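Local coordinates for cytosine-specific methyltransferase (Escherichia coli O157:H7 EDL933, PDB 3G7U), which probably transfers a methyl group from S-adenosyl-L-methionine to carbon 5 of cytosine in DNA, at residues Ser55-Asn58 with Ala59-Lys63; Gln233-Arg236 with Asn237-Asp240. All blocks are in the same frame, centred on the assembly; numbering follows the deposited sequence.

In the fold
Both contacts are short-range ones between consecutive residues, an N-cap at the start of a helix and a type II turn in a loop, each closed by a bond within the stretch: Ile61 N to Asn58 OD1 in contact 1, Val238 N to Pro235 O in contact 2. Contact 1 follows edge strand 48-50 of the Rossmann-like mixed sheet and sets the start of helix 59-66 against helix 94-110. Contact 2 sets the loop between helices 225-231 and 241-248 against helix 14-22 and the loop that follows helix 34-43. Their centres are 28 Å apart and their nearest atoms about 19 Å, so the two do not touch. Neither lies at the predicted catalytic Cys81.

Contact 1: Ser55-Asn58 with Ala59-Lys63; sequences SLLN and AEIIK
Asn58 caps the start of helix 59-66, its side chain and its backbone carbonyl each receiving an N-H from the first turn. As the N-cap residue it uses OD1 to accept from Ile61 N at 2.8 Å, in a bond running nearly along the C=O axis with an N-H...O angle of 162°. The torsion explains the reach: CG is placed on the side of CA that faces both the backbone N and the carbonyl carbon (chi1 62°), which folds the amide back over the helix start. The main-chain oxygen opens the regular helical pattern, Asn58 O taking the N-H of Ile62 at 3.0 Å. Ala59 N is satisfied from outside, by Glu109 on helix 94-110, and the same helix supplies Arg105 to the carbonyl of Leu57. By contrast, Asn58 N is buried with no partner in the model.

The Ile61 side chain lies against the cap. It crosses that of Asn58 at about a right angle, with CG1 lying 3.3 Å from Asn58 OD1 and CD1 reaching the amide nitrogen. On its other branch, Ile61 CG2 meets Leu57 CD2 at 4.0 Å. Leu57 also crosses Ile62 at about a right angle, so two successive isoleucines of the first turn pack against one leucine before the cap. Ile62 CD1 lies 4.1 Å from Leu57 CB.

Contact 2: Gln233-Arg236 with Asn237-Asp240; sequences QIPR and NVGD
Pro235 to Val238 form a type II beta turn, closed by a hydrogen bond from Val238 N to Pro235 O of 3.1 Å, with the donor 43° out of the carbonyl plane.

The two corner side chains, Arg236 and Asn237, lie side by side and point the same way. Arg236 starts extended, its CG opposite the backbone N (chi1 -177°), then bends at chi3 and brings the guanidinium back beside the amide. Arg236 NH2 is 3.4 Å from Asn237 ND2, but both are donors; no hydrogen bond joins them, and the two planes stand steeply to each other. The amide nitrogen also lies 3.6 Å from Arg236 CG, so the aliphatic part of the arginine shares in the contact.

Beneath the corner, the residues flanking it pack together. Pro235 CB meets Val238 CG2 at 3.9 Å, while the other valine methyl, CG1, lies near the ring's CD. Ile234 closes in next to them, its CG2 3.2 Å from Val238 O. Ala20 of helix 14-22 touches both Pro235 and Val238, and Trp333 touches Ile234 and Val238. Further along, Asp240 N-caps helix 241-248 and forms a salt bridge with Arg335. A type II turn needs a positive phi at its third position, commonly supplied by glycine or asparagine; in this loop between helices 225-231 and 241-248, Asn237 takes that place with a phi of 73°.

Contact 1: Ser55-Asn58 with Ala59-Lys63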
loop_
_atom_site.group_PDB
_atom_site.type_symbol
_atom_site.label_atom_id
_atom_site.label_comp_id
_atom_site.label_asym_id
_atom_site.label_seq_id
_atom_site.Cartn_x
_atom_site.Cartn_y
_atom_site.Cartn_z
ATOM N N SER A 55 3.115 -17.457 -11.932
ATOM C CA SER A 55 3.216 -18.258 -13.163
ATOM C C SER A 55 2.967 -19.768 -12.967
ATOM O O SER A 55 2.660 -20.491 -13.934
ATOM C CB SER A 55 4.552 -18.033 -13.872
ATOM O OG SER A 55 5.593 -18.769 -13.271
ATOM N N LEU A 56 3.091 -20.210 -11.724
ATOM C CA LEU A 56 2.934 -21.618 -11.328
ATOM C C LEU A 56 1.511 -21.879 -10.808
ATOM O O LEU A 56 1.223 -22.966 -10.286
ATOM C CB LEU A 56 3.973 -21.970 -10.259
ATOM C CG LEU A 56 5.459 -21.900 -10.699
ATOM C CD1 LEU A 56 6.332 -22.398 -9.580
ATOM C CD2 LEU A 56 5.658 -22.768 -11.943
ATOM N N LEU A 57 0.641 -20.866 -10.928
ATOM C CA LEU A 57 -0.754 -20.936 -10.444
ATOM C C LEU A 57 -1.743 -20.978 -11.600
ATOM O O LEU A 57 -1.502 -20.437 -12.683
ATOM C CB LEU A 57 -1.116 -19.772 -9.484
ATOM C CG LEU A 57 -0.231 -19.617 -8.233
ATOM C CD1 LEU A 57 -0.721 -18.431 -7.396
ATOM C CD2 LEU A 57 -0.116 -20.924 -7.368
ATOM N N ASN A 58 -2.882 -21.621 -11.339
ATOM C CA ASN A 58 -4.043 -21.548 -12.199
ATOM C C ASN A 58 -5.278 -21.682 -11.311
ATOM O O ASN A 58 -5.153 -21.869 -10.090
ATOM C CB ASN A 58 -4.007 -22.613 -13.300
ATOM C CG ASN A 58 -4.007 -24.023 -12.750
ATOM O OD1 ASN A 58 -4.687 -24.310 -11.764
ATOM N ND2 ASN A 58 -3.209 -24.895 -13.356
ATOM N N ALA A 59 -6.468 -21.544 -11.900
ATOM C CA ALA A 59 -7.692 -21.548 -11.122
ATOM C C ALA A 59 -7.869 -22.833 -10.317
ATOM O O ALA A 59 -8.314 -22.789 -9.172
ATOM C CB ALA A 59 -8.909 -21.344 -12.088
ATOM N N GLU A 60 -7.535 -23.973 -10.911
ATOM C CA GLU A 60 -7.739 -25.263 -10.206
ATOM C C GLU A 60 -6.782 -25.421 -9.026
ATOM O O GLU A 60 -7.153 -25.940 -7.973
ATOM C CB GLU A 60 -7.583 -26.455 -11.165
ATOM C CG GLU A 60 -8.875 -26.841 -11.883
ATOM C CD GLU A 60 -10.041 -27.177 -10.918
ATOM O OE1 GLU A 60 -9.868 -27.981 -9.971
ATOM O OE2 GLU A 60 -11.143 -26.630 -11.118
ATOM N N ILE A 61 -5.550 -24.956 -9.206
ATOM C CA ILE A 61 -4.549 -25.045 -8.137
ATOM C C ILE A 61 -5.033 -24.171 -6.989
ATOM O O ILE A 61 -5.044 -24.580 -5.802
ATOM C CB ILE A 61 -3.157 -24.605 -8.672
ATOM C CG1 ILE A 61 -2.642 -25.701 -9.603
ATOM C CG2 ILE A 61 -2.148 -24.419 -7.551
ATOM C CD1 ILE A 61 -1.368 -25.339 -10.294
ATOM N N ILE A 62 -5.451 -22.962 -7.345
ATOM C CA ILE A 62 -5.975 -22.031 -6.322
ATOM C C ILE A 62 -7.197 -22.544 -5.559
ATOM O O ILE A 62 -7.273 -22.422 -4.331
ATOM C CB ILE A 62 -6.203 -20.609 -6.917
ATOM C CG1 ILE A 62 -4.828 -19.979 -7.156
ATOM C CG2 ILE A 62 -6.994 -19.762 -5.938
ATOM C CD1 ILE A 62 -4.814 -18.741 -8.072
ATOM N N LYS A 63 -8.152 -23.140 -6.271
ATOM C CA LYS A 63 -9.309 -23.762 -5.594
ATOM C C LYS A 63 -8.866 -24.920 -4.683
ATOM O O LYS A 63 -9.426 -25.102 -3.594
ATOM C CB LYS A 63 -10.343 -24.245 -6.627
ATOM C CG LYS A 63 -11.059 -23.129 -7.391
ATOM C CD LYS A 63 -11.615 -23.672 -8.732
ATOM C CE LYS A 63 -12.431 -22.627 -9.477
ATOM N NZ LYS A 63 -12.789 -23.124 -10.849
#

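Contact 2: Gln233-Arg236 with Asn237-Asp240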
loop_
_atom_site.group_PDB
_atom_site.type_symbol
_atom_site.label_atom_id
_atom_site.label_comp_id
_atom_site.label_asym_id
_atom_site.label_seq_id
_atom_site.Cartn_x
_atom_site.Cartn_y
_atom_site.Cartn_z
ATOM N N GLN A 233 -9.771 1.954 13.359
ATOM C CA GLN A 233 -10.327 1.366 12.141
ATOM C C GLN A 233 -9.571 0.084 11.777
ATOM O O GLN A 233 -9.050 -0.072 10.647
ATOM C CB GLN A 233 -10.372 2.368 10.999
ATOM C CG GLN A 233 -11.348 3.527 11.259
ATOM C CD GLN A 233 -11.399 4.524 10.121
ATOM O OE1 GLN A 233 -10.996 4.219 8.990
ATOM N NE2 GLN A 233 -11.900 5.736 10.410
ATOM N N ILE A 234 -9.486 -0.799 12.770
ATOM C CA ILE A 234 -8.876 -2.116 12.601
ATOM C C ILE A 234 -9.973 -3.077 12.112
ATOM O O ILE A 234 -10.909 -3.347 12.869
ATOM C CB ILE A 234 -8.307 -2.667 13.934
ATOM C CG1 ILE A 234 -7.379 -1.642 14.648
ATOM C CG2 ILE A 234 -7.620 -4.009 13.690
ATOM C CD1 ILE A 234 -6.810 -2.111 15.952
ATOM N N PRO A 235 -9.875 -3.592 10.862
ATOM C CA PRO A 235 -10.895 -4.545 10.387
ATOM C C PRO A 235 -10.921 -5.814 11.206
ATOM O O PRO A 235 -9.933 -6.157 11.880
ATOM C CB PRO A 235 -10.477 -4.819 8.931
ATOM C CG PRO A 235 -9.631 -3.622 8.571
ATOM C CD PRO A 235 -8.868 -3.341 9.812
ATOM N N ARG A 236 -12.070 -6.490 11.196
ATOM C CA ARG A 236 -12.243 -7.722 11.953
ATOM C C ARG A 236 -11.174 -8.715 11.513
ATOM O O ARG A 236 -10.883 -8.834 10.310
ATOM C CB ARG A 236 -13.657 -8.295 11.727
ATOM C CG ARG A 236 -14.011 -9.568 12.514
ATOM C CD ARG A 236 -15.478 -9.980 12.267
ATOM N NE ARG A 236 -15.843 -9.771 10.863
ATOM C CZ ARG A 236 -15.778 -10.696 9.903
ATOM N NH1 ARG A 236 -16.118 -10.368 8.658
ATOM N NH2 ARG A 236 -15.390 -11.945 10.175
ATOM N N ASN A 237 -10.538 -9.342 12.504
ATOM C CA ASN A 237 -9.528 -10.402 12.302
ATOM C C ASN A 237 -8.161 -9.922 11.767
ATOM O O ASN A 237 -7.267 -10.725 11.503
ATOM C CB ASN A 237 -10.073 -11.525 11.426
ATOM C CG ASN A 237 -11.212 -12.273 12.090
ATOM O OD1 ASN A 237 -11.120 -12.653 13.252
ATOM N ND2 ASN A 237 -12.290 -12.470 11.351
ATOM N N VAL A 238 -7.998 -8.611 11.655
ATOM C CA VAL A 238 -6.767 -8.032 11.105
ATOM C C VAL A 238 -5.943 -7.480 12.259
ATOM O O VAL A 238 -6.504 -7.023 13.250
ATOM C CB VAL A 238 -7.149 -6.946 10.068
ATOM C CG1 VAL A 238 -5.968 -6.039 9.684
ATOM C CG2 VAL A 238 -7.802 -7.637 8.830
ATOM N N GLY A 239 -4.616 -7.527 12.160
ATOM C CA GLY A 239 -3.782 -6.822 13.147
ATOM C C GLY A 239 -2.906 -7.725 13.998
ATOM O O GLY A 239 -3.330 -8.792 14.433
ATOM N N ASP A 240 -1.676 -7.297 14.237
ATOM C CA ASP A 240 -0.770 -7.979 15.139
ATOM C C ASP A 240 -1.217 -7.678 16.580
ATOM O O ASP A 240 -1.357 -6.525 16.972
ATOM C CB ASP A 240 0.658 -7.490 14.882
ATOM C CG ASP A 240 1.670 -8.050 15.871
ATOM O OD1 ASP A 240 1.875 -9.282 15.890
ATOM O OD2 ASP A 240 2.288 -7.245 16.590
#